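Local coordinates for nitrogenase molybdenum-iron protein alpha chain (Clostridium pasteurianum, PDB 4WES) that reduces dinitrogen to ammonia as part of the nitrogenase complex, carrying the iron-molybdenum cofactor and sharing an iron-sulfur cluster with the beta chain, at residues 109-112 / 113-116; 129-132 / 133-137; 262-265 / 266-270; 322-325 / 326-330. All blocks are in the same frame, centred on the assembly; numbering follows the deposited sequence. Where two conformers were deposited one is given.

How the contacts relate
All four contacts are local, made along or at the ends of helices, and they lie in series along the chain without touching. Contact 3 is the buried core: it begins the helix capped by a cofactor ligand, and its polar groups are held by other residues and two waters. Contacts 1 and 2 are partly buried, belong to successive helices and both face the beta chain, but contact 1 is the start of a helix, with a carboxylate receiving a backbone N-H, whereas contact 2 is the end of one, with aromatic rings and a bridging water. Contact 4, at the surface in mid-helix, splits into an apolar face and a carboxylate-rich one.

Contact 1: 109-112 / 113-116; sequences DMQE and SDIV
Between Gln111 and Val116 the backbone passes from a loop into a helix, and the first turn closes through two carbonyls: Ile115 N donates to Gln111 O at 3.2 Å, and Val116 N to Glu112 O at 2.9 Å. Asp114 N also approaches Gln111 O, but its N-H is so bent that the bond is weak. Gln111 is the N-cap residue. Its own N-H is taken up by the Asp114 side chain, with Gln111 N and Asp114 OD2 2.8 Å apart and the bond almost straight at 171°. Chi1 of -58° sets the carboxylate beside the Asp114 backbone N and back toward the loop, and OD2 receives the N-H on its anti lone pair, away from OD1. This is one half of a capping box, in which the third helical residue binds the backbone of the N-cap. Aspartate suits the place: it is short enough to reach back one turn, and the helix start would probably stabilise its negative charge. The Gln111 side chain turns the other way, bent at chi2, and NE2 donates to Asp109 O at 3.1 Å, from above that carbonyl's plane; Lys122 binds the same oxygen. The Asp109 carboxylate makes salt bridges to Lys21 and Arg16 of the beta chain, which places the loop at the subunit interface. Met110 and Ile115 both rest on Ile150, and the Met110 side chain lies about 8 Å from the Fe(8)-S(7) cluster. Met110 is deposited in two conformers, so the touch between its CE and Ile115 CD1 is doubtful.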
loop_
_atom_site.group_PDB
_atom_site.type_symbol
_atom_site.label_atom_id
_atom_site.label_comp_id
_atom_site.label_asym_id
_atom_site.label_seq_id
_atom_site.Cartn_x
_atom_site.Cartn_y
_atom_site.Cartn_z
ATOM N N ASP A 109 8.486 28.139 19.746
ATOM C CA ASP A 109 9.091 26.910 20.248
ATOM C C ASP A 109 9.882 27.166 21.547
ATOM O O ASP A 109 11.053 26.863 21.651
ATOM C CB ASP A 109 9.977 26.294 19.154
ATOM C CG ASP A 109 10.554 24.939 19.468
ATOM O OD1 ASP A 109 10.041 24.206 20.350
ATOM O OD2 ASP A 109 11.527 24.592 18.768
ATOM N N MET A 110 9.183 27.732 22.531
ATOM C CA MET A 110 9.849 28.166 23.742
ATOM C C MET A 110 10.555 26.994 24.432
ATOM O O MET A 110 10.029 25.870 24.503
ATOM C CB MET A 110 8.844 28.871 24.658
ATOM C CG MET A 110 8.328 30.235 24.163
ATOM S SD MET A 110 7.006 31.006 25.168
ATOM C CE MET A 110 7.659 30.835 26.812
ATOM N N GLN A 111 11.741 27.328 24.917
ATOM C CA GLN A 111 12.600 26.399 25.637
ATOM C C GLN A 111 12.752 26.850 27.087
ATOM O O GLN A 111 12.261 27.925 27.472
ATOM C CB GLN A 111 13.975 26.362 24.951
ATOM C CG GLN A 111 13.938 25.958 23.500
ATOM C CD GLN A 111 13.526 24.522 23.357
ATOM O OE1 GLN A 111 14.238 23.612 23.811
ATOM N NE2 GLN A 111 12.405 24.277 22.717
ATOM N N GLU A 112 13.448 26.054 27.889
ATOM C CA GLU A 112 13.606 26.428 29.290
ATOM C C GLU A 112 14.277 27.800 29.433
ATOM O O GLU A 112 13.930 28.580 30.346
ATOM C CB GLU A 112 14.375 25.350 30.061
ATOM C CG GLU A 112 14.384 25.587 31.573
ATOM C CD GLU A 112 14.849 24.422 32.397
ATOM O OE1 GLU A 112 14.316 24.213 33.521
ATOM O OE2 GLU A 112 15.760 23.746 31.910
ATOM N N SER A 113 15.236 28.125 28.565
ATOM C CA SER A 113 15.864 29.451 28.619
ATOM C C SER A 113 14.854 30.583 28.485
ATOM O O SER A 113 14.978 31.637 29.122
ATOM C CB SER A 113 16.956 29.572 27.579
ATOM O OG SER A 113 16.472 29.389 26.266
ATOM N N ASP A 114 13.845 30.399 27.630
ATOM C CA ASP A 114 12.820 31.416 27.498
ATOM C C ASP A 114 11.976 31.545 28.758
ATOM O O ASP A 114 11.580 32.636 29.145
ATOM C CB ASP A 114 11.961 31.070 26.288
ATOM C CG ASP A 114 12.795 30.979 25.019
ATOM O OD1 ASP A 114 13.374 32.042 24.609
ATOM O OD2 ASP A 114 12.903 29.856 24.465
ATOM N N ILE A 115 11.692 30.427 29.419
ATOM C CA ILE A 115 10.943 30.466 30.652
ATOM C C ILE A 115 11.721 31.143 31.768
ATOM O O ILE A 115 11.173 31.979 32.502
ATOM C CB ILE A 115 10.559 29.027 31.106
ATOM C CG1 ILE A 115 9.707 28.309 30.055
ATOM C CG2 ILE A 115 9.888 29.061 32.473
ATOM C CD1 ILE A 115 8.351 28.894 29.823
ATOM N N VAL A 116 13.018 30.852 31.846
ATOM C CA VAL A 116 13.846 31.372 32.941
ATOM C C VAL A 116 14.233 32.838 32.723
ATOM O O VAL A 116 14.227 33.629 33.656
ATOM C CB VAL A 116 15.084 30.486 33.140
ATOM C CG1 VAL A 116 16.044 31.058 34.192
ATOM C CG2 VAL A 116 14.655 29.074 33.572
#

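Contact 2: 129-132 / 133-137; sequences EAYE and MFHPA
The ring of His135 turns an edge to the face of Tyr131, an edge-to-face pair with centroids 4.7 Å apart and planes at 65°. His135 CD2 makes the touch, lying over the phenol ring 3.6 Å from Tyr131 CZ. Glu132 OE1 lies in plane at the edge of Tyr131. Over the centre of one imidazole face sits the backbone oxygen Tyr131 O, 3.3 Å above the plane, while Tyr131 OH and a water lie at the imidazole edge. One Phe134 face has Met133 CB over its centre; Phe106 of the same chain and Ile17 of the beta chain also border the ring, a fitting place for a large apolar group. These groups gather at the C-terminal end of helix 120-134. His135 N still donates to Tyr131 O at 2.9 Å, but the positive phi of His135 takes the chain out of the helix, and the buried Pro136 leads on toward strand 138-143. With CG beside its backbone N (chi1 -65°), the imidazole folds back over the last turn. There the water joins Glu132 OE2 to His135 NE2, at 2.7 Å from each. The nitrogen and carboxylate do not meet directly, yet the nearby acid and the carbonyl-rich helix end would probably favour a protonated histidine.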
loop_
_atom_site.group_PDB
_atom_site.type_symbol
_atom_site.label_atom_id
_atom_site.label_comp_id
_atom_site.label_asym_id
_atom_site.label_seq_id
_atom_site.Cartn_x
_atom_site.Cartn_y
_atom_site.Cartn_z
ATOM N N GLU A 129 11.893 37.005 11.267
ATOM C CA GLU A 129 12.063 35.901 10.321
ATOM C C GLU A 129 10.811 35.662 9.517
ATOM O O GLU A 129 10.891 35.471 8.307
ATOM C CB GLU A 129 12.525 34.634 11.035
ATOM C CG GLU A 129 13.965 34.684 11.493
ATOM C CD GLU A 129 14.474 33.475 12.274
ATOM O OE1 GLU A 129 13.707 32.562 12.585
ATOM O OE2 GLU A 129 15.698 33.473 12.557
ATOM N N ALA A 130 9.646 35.687 10.171
ATOM C CA ALA A 130 8.405 35.492 9.430
ATOM C C ALA A 130 8.206 36.571 8.370
ATOM O O ALA A 130 7.790 36.291 7.249
ATOM C CB ALA A 130 7.229 35.483 10.372
ATOM N N TYR A 131 8.480 37.828 8.730
ATOM C CA TYR A 131 8.321 38.911 7.791
ATOM C C TYR A 131 9.264 38.762 6.606
ATOM O O TYR A 131 8.833 38.863 5.440
ATOM C CB TYR A 131 8.563 40.269 8.502
ATOM C CG TYR A 131 8.533 41.401 7.509
ATOM C CD1 TYR A 131 7.338 41.823 6.946
ATOM C CD2 TYR A 131 9.696 41.996 7.085
ATOM C CE1 TYR A 131 7.310 42.793 5.969
ATOM C CE2 TYR A 131 9.673 42.996 6.142
ATOM C CZ TYR A 131 8.483 43.364 5.566
ATOM O OH TYR A 131 8.447 44.357 4.615
ATOM N N GLU A 132 10.542 38.563 6.873
ATOM C CA GLU A 132 11.510 38.510 5.798
ATOM C C GLU A 132 11.308 37.296 4.904
ATOM O O GLU A 132 11.607 37.361 3.723
ATOM C CB GLU A 132 12.941 38.545 6.323
ATOM C CG GLU A 132 13.309 39.807 7.089
ATOM C CD GLU A 132 13.307 41.084 6.267
ATOM O OE1 GLU A 132 13.234 42.168 6.904
ATOM O OE2 GLU A 132 13.418 41.021 5.020
ATOM N N MET A 133 10.810 36.194 5.466
ATOM C CA MET A 133 10.593 35.006 4.652
ATOM C C MET A 133 9.312 35.058 3.851
ATOM O O MET A 133 9.271 34.544 2.736
ATOM C CB MET A 133 10.565 33.757 5.552
ATOM C CG MET A 133 11.928 33.459 6.102
ATOM S SD MET A 133 11.952 32.090 7.273
ATOM C CE MET A 133 11.694 30.731 6.156
ATOM N N PHE A 134 8.259 35.627 4.427
ATOM C CA PHE A 134 6.906 35.428 3.879
ATOM C C PHE A 134 6.186 36.677 3.429
ATOM O O PHE A 134 5.225 36.573 2.676
ATOM C CB PHE A 134 6.047 34.658 4.894
ATOM C CG PHE A 134 6.626 33.329 5.255
ATOM C CD1 PHE A 134 6.805 32.357 4.292
ATOM C CD2 PHE A 134 7.026 33.063 6.538
ATOM C CE1 PHE A 134 7.391 31.146 4.607
ATOM C CE2 PHE A 134 7.611 31.856 6.857
ATOM C CZ PHE A 134 7.793 30.894 5.893
ATOM N N HIS A 135 6.640 37.847 3.885
ATOM C CA HIS A 135 5.994 39.129 3.558
ATOM C C HIS A 135 4.468 39.011 3.565
ATOM O O HIS A 135 3.807 39.318 2.548
ATOM C CB HIS A 135 6.506 39.709 2.230
ATOM C CG HIS A 135 7.947 40.058 2.306
ATOM N ND1 HIS A 135 8.945 39.167 1.985
ATOM C CD2 HIS A 135 8.566 41.181 2.737
ATOM C CE1 HIS A 135 10.119 39.729 2.198
ATOM N NE2 HIS A 135 9.918 40.955 2.652
ATOM N N PRO A 136 3.882 38.640 4.698
ATOM C CA PRO A 136 2.439 38.474 4.740
ATOM C C PRO A 136 1.689 39.823 4.844
ATOM O O PRO A 136 2.308 40.878 5.010
ATOM C CB PRO A 136 2.254 37.651 6.013
ATOM C CG PRO A 136 3.325 38.228 6.906
ATOM C CD PRO A 136 4.511 38.427 6.009
ATOM N N ALA A 137 0.364 39.766 4.821
ATOM C CA ALA A 137 -0.449 40.957 4.991
ATOM C C ALA A 137 -0.328 41.526 6.402
ATOM O O ALA A 137 -0.461 42.724 6.630
ATOM C CB ALA A 137 -1.887 40.639 4.667
HETATM O O HOH W 1 12.083 42.547 3.190
#

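Contact 3: 262-265 / 266-270; sequences CHRS and INYIA. With ICS (iron-sulfur-molybdenum cluster with interstitial carbon), chain F.
One carbonyl oxygen, His263 O, takes two bonds from a single residue: Asn267 N at 3.0 Å and Asn267 ND2 at 2.9 Å arrive from opposite faces of the carbonyl plane; a third bond, from Ile266 N, is weak. This happens in the first turns of helix 263-277, the crossover of a beta-alpha-beta unit between strands 257-260 and 281-283. Asparagine suits the place because chi1 of 72°, with CG between the backbone N and the carbonyl carbon, folds its short amide back over the turn. The helix is kinked just beyond, where Ile269 N turns instead to Asn190. The folded amide also stacks on the His263 imidazole, their planes only 17° apart, and Asn267 CB makes a CH-pi contact 3.8 Å from that ring's centroid. Asp374 holds His263 ND1 and Arg378 NH2 meets NE2. At the helix start, Cys262 SG ligates FE1 of the iron-molybdenum cofactor at 2.3 Å and accepts a capping bond from Ser265 N at 3.4 Å, which probably helps orient the sulfur. Ser265 OG, near a cluster sulfur, bonds Tyr216. Arg264, bent at chi2 and chi3 and paired through NH1 with Asp374, donates from NH2 to Tyr268 OH at 3.0 Å, within the guanidinium plane. A water bridges Arg264 NH2 to Asn267 OD1, 3.0 Å from each, and OD1 also accepts from Arg378 NH2.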
loop_
_atom_site.group_PDB
_atom_site.type_symbol
_atom_site.label_atom_id
_atom_site.label_comp_id
_atom_site.label_asym_id
_atom_site.label_seq_id
_atom_site.Cartn_x
_atom_site.Cartn_y
_atom_site.Cartn_z
ATOM N N CYS A 262 -22.522 31.622 13.584
ATOM C CA CYS A 262 -22.166 31.251 14.945
ATOM C C CYS A 262 -22.371 32.448 15.874
ATOM O O CYS A 262 -21.551 33.389 15.873
ATOM C CB CYS A 262 -20.713 30.787 15.051
ATOM S SG CYS A 262 -20.322 30.457 16.760
ATOM N N HIS A 263 -23.458 32.439 16.642
ATOM C CA HIS A 263 -23.684 33.536 17.567
ATOM C C HIS A 263 -22.580 33.662 18.605
ATOM O O HIS A 263 -22.082 34.760 18.892
ATOM C CB HIS A 263 -25.048 33.384 18.249
ATOM C CG HIS A 263 -25.296 34.399 19.311
ATOM N ND1 HIS A 263 -25.101 34.142 20.654
ATOM C CD2 HIS A 263 -25.710 35.692 19.235
ATOM C CE1 HIS A 263 -25.388 35.236 21.343
ATOM N NE2 HIS A 263 -25.750 36.200 20.509
ATOM N N ARG A 264 -22.206 32.547 19.238
ATOM C CA ARG A 264 -21.323 32.608 20.372
ATOM C C ARG A 264 -19.988 33.278 20.036
ATOM O O ARG A 264 -19.491 34.106 20.801
ATOM C CB ARG A 264 -21.081 31.171 20.913
ATOM C CG ARG A 264 -20.172 31.060 22.116
ATOM C CD ARG A 264 -20.710 31.663 23.397
ATOM N NE ARG A 264 -20.497 33.105 23.511
ATOM C CZ ARG A 264 -21.392 34.014 23.851
ATOM N NH1 ARG A 264 -22.675 33.737 23.962
ATOM N NH2 ARG A 264 -20.980 35.267 24.001
ATOM N N SER A 265 -19.367 32.878 18.911
ATOM C CA SER A 265 -18.014 33.311 18.665
ATOM C C SER A 265 -17.901 34.732 18.129
ATOM O O SER A 265 -16.829 35.327 18.249
ATOM C CB SER A 265 -17.286 32.395 17.674
ATOM O OG SER A 265 -17.849 32.478 16.366
ATOM N N ILE A 266 -18.979 35.282 17.548
ATOM C CA ILE A 266 -18.852 36.526 16.785
ATOM C C ILE A 266 -19.820 37.595 17.190
ATOM O O ILE A 266 -19.800 38.709 16.619
ATOM C CB ILE A 266 -18.964 36.262 15.241
ATOM C CG1 ILE A 266 -18.087 37.192 14.399
ATOM C CG2 ILE A 266 -20.407 36.201 14.809
ATOM C CD1 ILE A 266 -16.598 37.035 14.652
ATOM N N ASN A 267 -20.728 37.315 18.129
ATOM C CA ASN A 267 -21.750 38.298 18.473
ATOM C C ASN A 267 -21.137 39.595 19.001
ATOM O O ASN A 267 -21.748 40.658 18.877
ATOM C CB ASN A 267 -22.832 37.776 19.439
ATOM C CG ASN A 267 -22.359 37.581 20.872
ATOM O OD1 ASN A 267 -22.711 38.394 21.728
ATOM N ND2 ASN A 267 -21.603 36.525 21.137
ATOM N N TYR A 268 -19.948 39.501 19.593
ATOM C CA TYR A 268 -19.253 40.690 20.095
ATOM C C TYR A 268 -19.065 41.703 18.948
ATOM O O TYR A 268 -19.447 42.882 19.058
ATOM C CB TYR A 268 -17.885 40.342 20.692
ATOM C CG TYR A 268 -17.913 39.118 21.595
ATOM C CD1 TYR A 268 -18.225 39.208 22.943
ATOM C CD2 TYR A 268 -17.586 37.866 21.084
ATOM C CE1 TYR A 268 -18.274 38.067 23.735
ATOM C CE2 TYR A 268 -17.641 36.744 21.867
ATOM C CZ TYR A 268 -17.963 36.844 23.194
ATOM O OH TYR A 268 -17.983 35.730 24.031
ATOM N N ILE A 269 -18.480 41.234 17.854
ATOM C CA ILE A 269 -18.304 42.042 16.631
ATOM C C ILE A 269 -19.632 42.463 16.013
ATOM O O ILE A 269 -19.768 43.610 15.565
ATOM C CB ILE A 269 -17.375 41.328 15.642
ATOM C CG1 ILE A 269 -15.919 41.558 16.044
ATOM C CG2 ILE A 269 -17.592 41.790 14.214
ATOM C CD1 ILE A 269 -14.937 40.627 15.389
ATOM N N ALA A 270 -20.631 41.578 15.998
ATOM C CA ALA A 270 -21.927 41.969 15.461
ATOM C C ALA A 270 -22.482 43.169 16.205
ATOM O O ALA A 270 -22.942 44.154 15.607
ATOM C CB ALA A 270 -22.909 40.819 15.494
HETATM FE FE1 ICS F . -18.817 28.749 16.609
HETATM MO MO1 ICS F . -15.266 22.796 17.198
HETATM FE FE2 ICS F . -16.837 27.529 17.897
HETATM FE FE3 ICS F . -17.238 27.036 15.301
HETATM FE FE4 ICS F . -18.991 26.193 17.111
HETATM FE FE5 ICS F . -17.677 23.985 17.361
HETATM FE FE6 ICS F . -15.524 25.318 18.079
HETATM FE FE7 ICS F . -15.937 24.814 15.572
HETATM C CX ICS F . -17.087 25.823 16.895
HETATM S S1A ICS F . -18.921 27.831 18.721
HETATM S S1B ICS F . -16.351 23.538 19.133
HETATM S S2A ICS F . -16.614 29.041 16.218
HETATM S S2B ICS F . -15.089 27.132 19.216
HETATM S S3A ICS F . -19.905 24.221 17.617
HETATM S S3B ICS F . -13.961 24.695 16.629
HETATM S S4A ICS F . -19.493 27.149 15.086
HETATM S S4B ICS F . -16.956 22.839 15.578
HETATM S S5A ICS F . -16.016 26.021 13.730
HETATM O O HOH W 2 -17.666 33.255 23.138
HETATM O O HOH W 3 -23.262 37.165 24.367
#

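Contact 4: 322-325 / 326-330; sequences AIQD and DLDYF
Ile323 and Leu327, one turn apart, form the packed, apolar side of this contact: their chains cross obliquely, with Ile323 CG1 4.0 Å from Leu327 CD1. Beneath them Leu327 N donates to Ile323 O at 3.0 Å. Branched apolar residues suit this face because it lies against helix 492-507, where Val497 and Val496 receive them. The solvent side is held by polar links instead. Gln324, bent at chi2 (68°), brings its amide across Asp328, and NE2 donates to OD2 at 3.0 Å; the bond lies in the amide plane but meets the carboxylate from above its own plane. Glutamine has the length to span this one turn. Asp325 OD1 and Asp328 OD1 stand 4.5 Å apart, and a water donates to both, at 2.6 Å from Asp325 OD1 and 3.0 Å from Asp328 OD1, which probably eases their repulsion. Asp326 sits between the two regimes: OD1 binds His501 on the covering helix, while OD2 takes a second water that also donates to Ala322 O. A hydrophobic pair four residues apart on one face and hydrated aspartates on another mark the amphipathic surface helix, here a segment of the long helix 306-334.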
loop_
_atom_site.group_PDB
_atom_site.type_symbol
_atom_site.label_atom_id
_atom_site.label_comp_id
_atom_site.label_asym_id
_atom_site.label_seq_id
_atom_site.Cartn_x
_atom_site.Cartn_y
_atom_site.Cartn_z
ATOM N N ALA A 322 -33.365 20.297 -7.464
ATOM C CA ALA A 322 -32.204 19.510 -7.808
ATOM C C ALA A 322 -31.873 18.433 -6.769
ATOM O O ALA A 322 -31.211 17.456 -7.097
ATOM C CB ALA A 322 -30.994 20.392 -8.018
ATOM N N ILE A 323 -32.331 18.599 -5.537
ATOM C CA ILE A 323 -31.972 17.691 -4.462
ATOM C C ILE A 323 -33.164 16.966 -3.841
ATOM O O ILE A 323 -32.974 16.152 -2.914
ATOM C CB ILE A 323 -31.151 18.410 -3.373
ATOM C CG1 ILE A 323 -31.969 19.466 -2.641
ATOM C CG2 ILE A 323 -29.882 18.979 -3.959
ATOM C CD1 ILE A 323 -31.261 20.084 -1.448
ATOM N N GLN A 324 -34.379 17.254 -4.294
ATOM C CA GLN A 324 -35.549 16.720 -3.603
ATOM C C GLN A 324 -35.573 15.197 -3.533
ATOM O O GLN A 324 -35.985 14.633 -2.522
ATOM C CB GLN A 324 -36.858 17.278 -4.185
ATOM C CG GLN A 324 -38.077 16.896 -3.345
ATOM C CD GLN A 324 -38.081 17.570 -1.988
ATOM O OE1 GLN A 324 -37.998 18.805 -1.880
ATOM N NE2 GLN A 324 -38.177 16.791 -0.951
ATOM N N ASP A 325 -35.096 14.520 -4.575
ATOM C CA ASP A 325 -35.026 13.061 -4.525
ATOM C C ASP A 325 -34.121 12.578 -3.398
ATOM O O ASP A 325 -34.411 11.579 -2.724
ATOM C CB ASP A 325 -34.577 12.471 -5.837
ATOM C CG ASP A 325 -35.585 12.587 -6.945
ATOM O OD1 ASP A 325 -36.760 12.884 -6.697
ATOM O OD2 ASP A 325 -35.158 12.320 -8.101
ATOM N N ASP A 326 -32.989 13.239 -3.191
ATOM C CA ASP A 326 -32.103 12.909 -2.079
ATOM C C ASP A 326 -32.804 13.164 -0.755
ATOM O O ASP A 326 -32.738 12.348 0.163
ATOM C CB ASP A 326 -30.817 13.744 -2.146
ATOM C CG ASP A 326 -29.971 13.458 -3.368
ATOM O OD1 ASP A 326 -29.246 12.468 -3.386
ATOM O OD2 ASP A 326 -29.986 14.315 -4.316
ATOM N N LEU A 327 -33.457 14.329 -0.634
ATOM C CA LEU A 327 -34.139 14.666 0.605
ATOM C C LEU A 327 -35.168 13.613 0.944
ATOM O O LEU A 327 -35.332 13.231 2.125
ATOM C CB LEU A 327 -34.816 16.030 0.517
ATOM C CG LEU A 327 -33.900 17.208 0.156
ATOM C CD1 LEU A 327 -34.703 18.497 0.143
ATOM C CD2 LEU A 327 -32.750 17.305 1.109
ATOM N N ASP A 328 -35.919 13.158 -0.040
ATOM C CA ASP A 328 -36.955 12.114 0.182
ATOM C C ASP A 328 -36.322 10.829 0.689
ATOM O O ASP A 328 -36.861 10.157 1.580
ATOM C CB ASP A 328 -37.712 11.829 -1.109
ATOM C CG ASP A 328 -38.600 12.961 -1.580
ATOM O OD1 ASP A 328 -38.985 12.918 -2.776
ATOM O OD2 ASP A 328 -38.867 13.925 -0.819
ATOM N N TYR A 329 -35.179 10.463 0.122
ATOM C CA TYR A 329 -34.442 9.270 0.518
ATOM C C TYR A 329 -33.962 9.377 1.957
ATOM O O TYR A 329 -34.093 8.416 2.713
ATOM C CB TYR A 329 -33.269 9.074 -0.434
ATOM C CG TYR A 329 -32.333 7.924 -0.133
ATOM C CD1 TYR A 329 -32.722 6.627 -0.399
ATOM C CD2 TYR A 329 -31.056 8.139 0.321
ATOM C CE1 TYR A 329 -31.888 5.572 -0.178
ATOM C CE2 TYR A 329 -30.203 7.068 0.562
ATOM C CZ TYR A 329 -30.630 5.786 0.298
ATOM O OH TYR A 329 -29.804 4.701 0.527
ATOM N N PHE A 330 -33.426 10.530 2.346
ATOM C CA PHE A 330 -32.960 10.669 3.721
ATOM C C PHE A 330 -34.111 10.439 4.693
ATOM O O PHE A 330 -33.953 9.758 5.729
ATOM C CB PHE A 330 -32.344 12.038 3.951
ATOM C CG PHE A 330 -31.205 12.373 3.015
ATOM C CD1 PHE A 330 -30.380 11.411 2.497
ATOM C CD2 PHE A 330 -31.014 13.705 2.616
ATOM C CE1 PHE A 330 -29.362 11.748 1.622
ATOM C CE2 PHE A 330 -30.010 14.047 1.743
ATOM C CZ PHE A 330 -29.182 13.070 1.244
HETATM O O HOH W 4 -31.782 14.518 -5.984
HETATM O O HOH W 5 -38.521 14.237 -5.409
#